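Local coordinates for Orf c02003 protein (Sulfolobus solfataricus P2, PDB 2Q00) that is of unknown function but belongs to the archaeal PaREP1/PaREP8 family and folds as a helical protein without beta strands, at residues A[74-77]-A[78-81]; A[89-93]-A[94-98]. All blocks are in the same frame, centred on the assembly; numbering follows the deposited sequence.

In the fold
Contacts 1 and 2 mark the two ends of one helix, 79-95. Contact 1 is its N-terminal entry and contact 2 its C-terminal exit. Their centres lie 24 Å apart and the two do not touch. Both are local turns at the surface, and neither belongs to the core, although contact 1 includes one buried residue and contact 2 two. Helix 101-122 lies against both contacts, while helix 23-45 is met by contact 2. The chemistry follows the place. At the entry, backbone N-H groups are met by an asparagine side chain and by a carbonyl. At the exit, carbonyl groups are met by later N-H groups through widened turns, with a histidine pair alongside.

Contact 1: A[74-77]-A[78-81]; sequences SNNT and EIPI
Asn76 and Glu78 meet at an Asx turn that caps the start of helix 79-95, combined with a type I beta turn from Asn76 to Ile79. The polar part comes first. Asn76 OD1 accepts from Glu78 N at 2.9 Å. The bond is bent, with an N-H...O angle of 137°, and the donor is tilted 20° from the amide carbonyl plane. The Asn76 side chain has CG anti to the backbone N (chi1 -175°), which puts CG beside the residue's own carbonyl carbon and brings OD1 to Glu78 N. The turn also has a backbone bond from Ile79 N to Asn76 O at 3.2 Å, though the place of this oxygen is less certain. The side chain thus caps Glu78 N, while the turn's own backbone bond takes up Ile79 N.

The charged end of Glu78 is used differently. Its carboxylate leaves the turn and makes a salt bridge through OE1 to Lys113 on helix 101-122.

The apolar contacts lie beside these bonds. Ile79 CG2 packs on Asn76 CB at 3.9 Å, and Ile79 also touches Leu114. Asn76 and Glu78 both rest on Phe117, so the capped turn is laid against helix 101-122. Pro80 has no N-H to give to the chain before it. Its ring sits close to the preceding loop, with Pro80 CD 3.0 Å from Thr77 O.

Contact 2: A[89-93]-A[94-98]; sequences LHVEG and FHELS
Glu92 and Ser98 join where helix 79-95 ends, beyond a wider pi-type turn at 89-93. Leu97, with positive phi, turns the chain out of the helix. Glu92 O is then gripped twice by Ser98. Ser98 N bonds to Glu92 O at 3.0 Å, nearly straight, and Ser98 OG gives a second bond. Further out, Glu92 CG lies 3.6 Å from Glu96 OE1. The two carboxylate planes are nearly parallel, 17° apart, but their like charges stay apart, with Glu92 OE1 and Glu96 OE1 separated by 5.3 Å.

Phe94 N closes the pi-type turn by donating to Leu89 O at 3.1 Å. Glu96 N repeats this five-residue spacing to Val91 O at 2.9 Å. Phe94 CB touches His90 O, while its side chain also packs on Val24 and Glu28 of helix 23-45.

His95 is held by weak bonds from its N to the carbonyls of both His90 and Val91. Its ring meets that of His90 at a slant, with planes 58° apart and centroids 4.8 Å apart, and His95 CD2 comes over one face of the His90 ring. His90 also stacks on Tyr31. With an alanine here, Tyr31 would probably lose its stacking partner and the His95 ring would be freer to turn.

Ser98 OG takes the position between its own backbone N and carbonyl carbon (chi1 51°), and from there it reaches back to Glu92 O at 3.1 Å.

Contact 1: A[74-77]-A[78-81]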
ATOM      1  N   SER A  74       8.267 -11.566  -8.971  1.00 82.15           N
ATOM      2  CA  SER A  74       8.292 -12.222 -10.275  1.00 81.66           C
ATOM      3  C   SER A  74       7.426 -11.465 -11.288  1.00 81.78           C
ATOM      4  O   SER A  74       7.781 -11.355 -12.467  1.00 81.30           O
ATOM      5  CB  SER A  74       7.803 -13.665 -10.134  1.00 82.66           C
ATOM      6  OG  SER A  74       8.579 -14.369  -9.175  1.00 81.46           O
ATOM      7  N   ASN A  75       6.295 -10.945 -10.822  1.00 80.91           N
ATOM      8  CA  ASN A  75       5.387 -10.182 -11.672  1.00 80.08           C
ATOM      9  C   ASN A  75       5.982  -8.798 -11.948  1.00 78.56           C
ATOM     10  O   ASN A  75       5.947  -8.309 -13.082  1.00 77.55           O
ATOM     11  CB  ASN A  75       4.022 -10.043 -10.986  1.00 81.76           C
ATOM     12  CG  ASN A  75       3.068  -9.122 -11.743  1.00 88.15           C
ATOM     13  OD1 ASN A  75       3.267  -7.904 -11.799  1.00 92.77           O
ATOM     14  ND2 ASN A  75       2.025  -9.705 -12.328  1.00 92.78           N
ATOM     15  N   ASN A  76       6.523  -8.172 -10.906  1.00 74.95           N
ATOM     16  CA  ASN A  76       7.137  -6.853 -11.044  1.00 71.24           C
ATOM     17  C   ASN A  76       8.198  -6.629  -9.970  1.00 67.51           C
ATOM     18  O   ASN A  76       7.878  -6.461  -8.793  1.00 65.50           O
ATOM     19  CB  ASN A  76       6.080  -5.751 -10.959  1.00 70.72           C
ATOM     20  CG  ASN A  76       6.660  -4.381 -11.225  1.00 71.64           C
ATOM     21  OD1 ASN A  76       7.475  -3.884 -10.453  1.00 78.80           O
ATOM     22  ND2 ASN A  76       6.251  -3.766 -12.330  1.00 76.51           N
ATOM     23  N   THR A  77       9.460  -6.615 -10.393  1.00 64.42           N
ATOM     24  CA  THR A  77      10.590  -6.438  -9.486  1.00 60.13           C
ATOM     25  C   THR A  77      10.463  -5.321  -8.437  1.00 58.40           C
ATOM     26  O   THR A  77      10.951  -5.467  -7.311  1.00 60.19           O
ATOM     27  CB  THR A  77      11.922  -6.254 -10.287  1.00 62.38           C
ATOM     28  OG1 THR A  77      11.716  -5.371 -11.402  1.00 61.68           O
ATOM     29  CG2 THR A  77      12.422  -7.604 -10.805  1.00 57.18           C
ATOM     30  N   GLU A  78       9.784  -4.229  -8.778  1.00 55.30           N
ATOM     31  CA  GLU A  78       9.636  -3.104  -7.855  1.00 52.41           C
ATOM     32  C   GLU A  78       8.695  -3.212  -6.658  1.00 52.96           C
ATOM     33  O   GLU A  78       8.930  -2.559  -5.644  1.00 52.51           O
ATOM     34  CB  GLU A  78       9.208  -1.849  -8.604  1.00 51.74           C
ATOM     35  CG  GLU A  78      10.079  -1.423  -9.750  1.00 47.33           C
ATOM     36  CD  GLU A  78       9.721  -0.022 -10.214  1.00 45.68           C
ATOM     37  OE1 GLU A  78       9.887   0.931  -9.413  1.00 44.99           O
ATOM     38  OE2 GLU A  78       9.262   0.131 -11.368  1.00 46.76           O
ATOM     39  N   ILE A  79       7.642  -4.015  -6.730  1.00 53.69           N
ATOM     40  CA  ILE A  79       6.709  -3.998  -5.605  1.00 55.04           C
ATOM     41  C   ILE A  79       7.268  -4.323  -4.230  1.00 53.06           C
ATOM     42  O   ILE A  79       6.824  -3.745  -3.234  1.00 55.64           O
ATOM     43  CB  ILE A  79       5.408  -4.832  -5.875  1.00 56.28           C
ATOM     44  CG1 ILE A  79       5.605  -6.288  -5.506  1.00 57.34           C
ATOM     45  CG2 ILE A  79       4.991  -4.701  -7.356  1.00 54.20           C
ATOM     46  CD1 ILE A  79       6.403  -7.049  -6.527  1.00 74.87           C
ATOM     47  N   PRO A  80       8.248  -5.230  -4.135  1.00 52.49           N
ATOM     48  CA  PRO A  80       8.730  -5.473  -2.771  1.00 51.61           C
ATOM     49  C   PRO A  80       9.325  -4.203  -2.156  1.00 52.19           C
ATOM     50  O   PRO A  80       9.194  -3.964  -0.957  1.00 55.16           O
ATOM     51  CB  PRO A  80       9.764  -6.585  -2.953  1.00 51.94           C
ATOM     52  CG  PRO A  80      10.263  -6.367  -4.370  1.00 52.23           C
ATOM     53  CD  PRO A  80       8.991  -6.036  -5.120  1.00 54.91           C
ATOM     54  N   ILE A  81       9.962  -3.368  -2.968  1.00 52.55           N
ATOM     55  CA  ILE A  81      10.527  -2.141  -2.426  1.00 54.29           C
ATOM     56  C   ILE A  81       9.505  -1.009  -2.297  1.00 50.56           C
ATOM     57  O   ILE A  81       9.670  -0.124  -1.459  1.00 49.05           O
ATOM     58  CB  ILE A  81      11.764  -1.694  -3.227  1.00 55.02           C
ATOM     59  CG1 ILE A  81      11.580  -2.001  -4.705  1.00 63.75           C
ATOM     60  CG2 ILE A  81      12.993  -2.443  -2.723  1.00 63.22           C
ATOM     61  CD1 ILE A  81      12.754  -1.574  -5.570  1.00 68.81           C
TER

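Contact 2: A[89-93]-A[94-98]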
ATOM      1  N   LEU A  89       5.813   4.451   6.048  1.00 46.78           N
ATOM      2  CA  LEU A  89       4.739   5.394   6.280  1.00 44.44           C
ATOM      3  C   LEU A  89       3.946   4.905   7.486  1.00 46.83           C
ATOM      4  O   LEU A  89       3.585   5.691   8.362  1.00 46.86           O
ATOM      5  CB  LEU A  89       3.824   5.478   5.041  1.00 44.81           C
ATOM      6  CG  LEU A  89       4.322   6.382   3.913  1.00 39.58           C
ATOM      7  CD1 LEU A  89       3.497   6.225   2.664  1.00 36.95           C
ATOM      8  CD2 LEU A  89       4.271   7.812   4.414  1.00 40.25           C
ATOM      9  N   HIS A  90       3.693   3.601   7.526  1.00 46.68           N
ATOM     10  CA  HIS A  90       2.926   3.000   8.605  1.00 49.38           C
ATOM     11  C   HIS A  90       3.572   3.177   9.978  1.00 51.28           C
ATOM     12  O   HIS A  90       2.967   3.749  10.891  1.00 49.83           O
ATOM     13  CB  HIS A  90       2.726   1.506   8.332  1.00 47.91           C
ATOM     14  CG  HIS A  90       1.802   0.834   9.298  1.00 53.40           C
ATOM     15  ND1 HIS A  90       1.895  -0.507   9.608  1.00 60.29           N
ATOM     16  CD2 HIS A  90       0.752   1.313  10.009  1.00 49.15           C
ATOM     17  CE1 HIS A  90       0.945  -0.825  10.471  1.00 51.80           C
ATOM     18  NE2 HIS A  90       0.238   0.261  10.729  1.00 53.10           N
ATOM     19  N   VAL A  91       4.797   2.677  10.127  1.00 53.44           N
ATOM     20  CA  VAL A  91       5.509   2.767  11.401  1.00 56.59           C
ATOM     21  C   VAL A  91       5.939   4.183  11.786  1.00 58.68           C
ATOM     22  O   VAL A  91       5.318   4.823  12.633  1.00 62.99           O
ATOM     23  CB  VAL A  91       6.755   1.863  11.398  1.00 56.65           C
ATOM     24  CG1 VAL A  91       7.501   2.007  12.709  1.00 57.25           C
ATOM     25  CG2 VAL A  91       6.341   0.420  11.180  1.00 51.77           C
ATOM     26  N   GLU A  92       7.003   4.667  11.158  1.00 60.74           N
ATOM     27  CA  GLU A  92       7.530   6.002  11.431  1.00 61.29           C
ATOM     28  C   GLU A  92       6.533   7.138  11.233  1.00 61.58           C
ATOM     29  O   GLU A  92       6.658   8.194  11.852  1.00 59.26           O
ATOM     30  CB  GLU A  92       8.755   6.251  10.554  1.00 59.15           C
ATOM     31  CG  GLU A  92       9.961   5.444  10.982  1.00 62.19           C
ATOM     32  CD  GLU A  92      11.101   5.549  10.002  1.00 66.54           C
ATOM     33  OE1 GLU A  92      11.434   6.686   9.603  1.00 61.02           O
ATOM     34  OE2 GLU A  92      11.664   4.494   9.634  1.00 72.87           O
ATOM     35  N   GLY A  93       5.544   6.917  10.376  1.00 62.92           N
ATOM     36  CA  GLY A  93       4.568   7.955  10.114  1.00 65.12           C
ATOM     37  C   GLY A  93       3.402   8.021  11.081  1.00 66.65           C
ATOM     38  O   GLY A  93       3.329   8.911  11.929  1.00 63.76           O
ATOM     39  N   PHE A  94       2.481   7.076  10.945  1.00 69.04           N
ATOM     40  CA  PHE A  94       1.299   7.025  11.788  1.00 71.83           C
ATOM     41  C   PHE A  94       1.620   6.751  13.261  1.00 72.34           C
ATOM     42  O   PHE A  94       1.127   7.445  14.161  1.00 71.70           O
ATOM     43  CB  PHE A  94       0.340   5.954  11.252  1.00 72.35           C
ATOM     44  CG  PHE A  94      -0.962   5.871  12.002  1.00 73.77           C
ATOM     45  CD1 PHE A  94      -1.814   6.972  12.065  1.00 74.67           C
ATOM     46  CD2 PHE A  94      -1.338   4.684  12.638  1.00 74.90           C
ATOM     47  CE1 PHE A  94      -3.030   6.899  12.751  1.00 75.09           C
ATOM     48  CE2 PHE A  94      -2.551   4.592  13.328  1.00 70.19           C
ATOM     49  CZ  PHE A  94      -3.403   5.702  13.387  1.00 70.43           C
ATOM     50  N   HIS A  95       2.456   5.749  13.509  1.00 73.72           N
ATOM     51  CA  HIS A  95       2.801   5.384  14.878  1.00 74.94           C
ATOM     52  C   HIS A  95       3.799   6.302  15.579  1.00 76.47           C
ATOM     53  O   HIS A  95       3.487   6.869  16.632  1.00 78.76           O
ATOM     54  CB  HIS A  95       3.292   3.929  14.913  1.00 72.92           C
ATOM     55  CG  HIS A  95       2.231   2.928  14.565  1.00 71.58           C
ATOM     56  ND1 HIS A  95       1.108   2.730  15.342  1.00 70.13           N
ATOM     57  CD2 HIS A  95       2.109   2.088  13.507  1.00 66.08           C
ATOM     58  CE1 HIS A  95       0.340   1.813  14.776  1.00 67.53           C
ATOM     59  NE2 HIS A  95       0.924   1.408  13.662  1.00 62.85           N
ATOM     60  N   GLU A  96       4.983   6.467  14.992  1.00 76.26           N
ATOM     61  CA  GLU A  96       6.029   7.293  15.595  1.00 76.54           C
ATOM     62  C   GLU A  96       5.892   8.814  15.436  1.00 77.55           C
ATOM     63  O   GLU A  96       6.550   9.571  16.152  1.00 79.47           O
ATOM     64  CB  GLU A  96       7.396   6.833  15.079  1.00 76.07           C
ATOM     65  CG  GLU A  96       7.878   5.501  15.668  1.00 73.74           C
ATOM     66  CD  GLU A  96       9.106   4.946  14.947  1.00 78.97           C
ATOM     67  OE1 GLU A  96      10.004   5.746  14.596  1.00 81.17           O
ATOM     68  OE2 GLU A  96       9.176   3.712  14.739  1.00 79.56           O
ATOM     69  N   LEU A  97       5.054   9.265  14.506  1.00 78.54           N
ATOM     70  CA  LEU A  97       4.843  10.701  14.295  1.00 77.42           C
ATOM     71  C   LEU A  97       6.169  11.431  14.072  1.00 76.20           C
ATOM     72  O   LEU A  97       6.405  12.489  14.652  1.00 75.22           O
ATOM     73  CB  LEU A  97       4.145  11.309  15.521  1.00 77.80           C
ATOM     74  CG  LEU A  97       3.083  10.460  16.240  1.00 78.91           C
ATOM     75  CD1 LEU A  97       2.660  11.152  17.532  1.00 76.20           C
ATOM     76  CD2 LEU A  97       1.878  10.231  15.334  1.00 79.49           C
ATOM     77  N   SER A  98       7.026  10.877  13.221  1.00 74.72           N
ATOM     78  CA  SER A  98       8.333  11.475  12.975  1.00 74.22           C
ATOM     79  C   SER A  98       8.717  11.752  11.516  1.00 72.92           C
ATOM     80  O   SER A  98       9.906  11.763  11.178  1.00 73.89           O
ATOM     81  CB  SER A  98       9.412  10.596  13.614  1.00 74.18           C
ATOM     82  OG  SER A  98       9.268   9.241  13.218  1.00 74.51           O
TER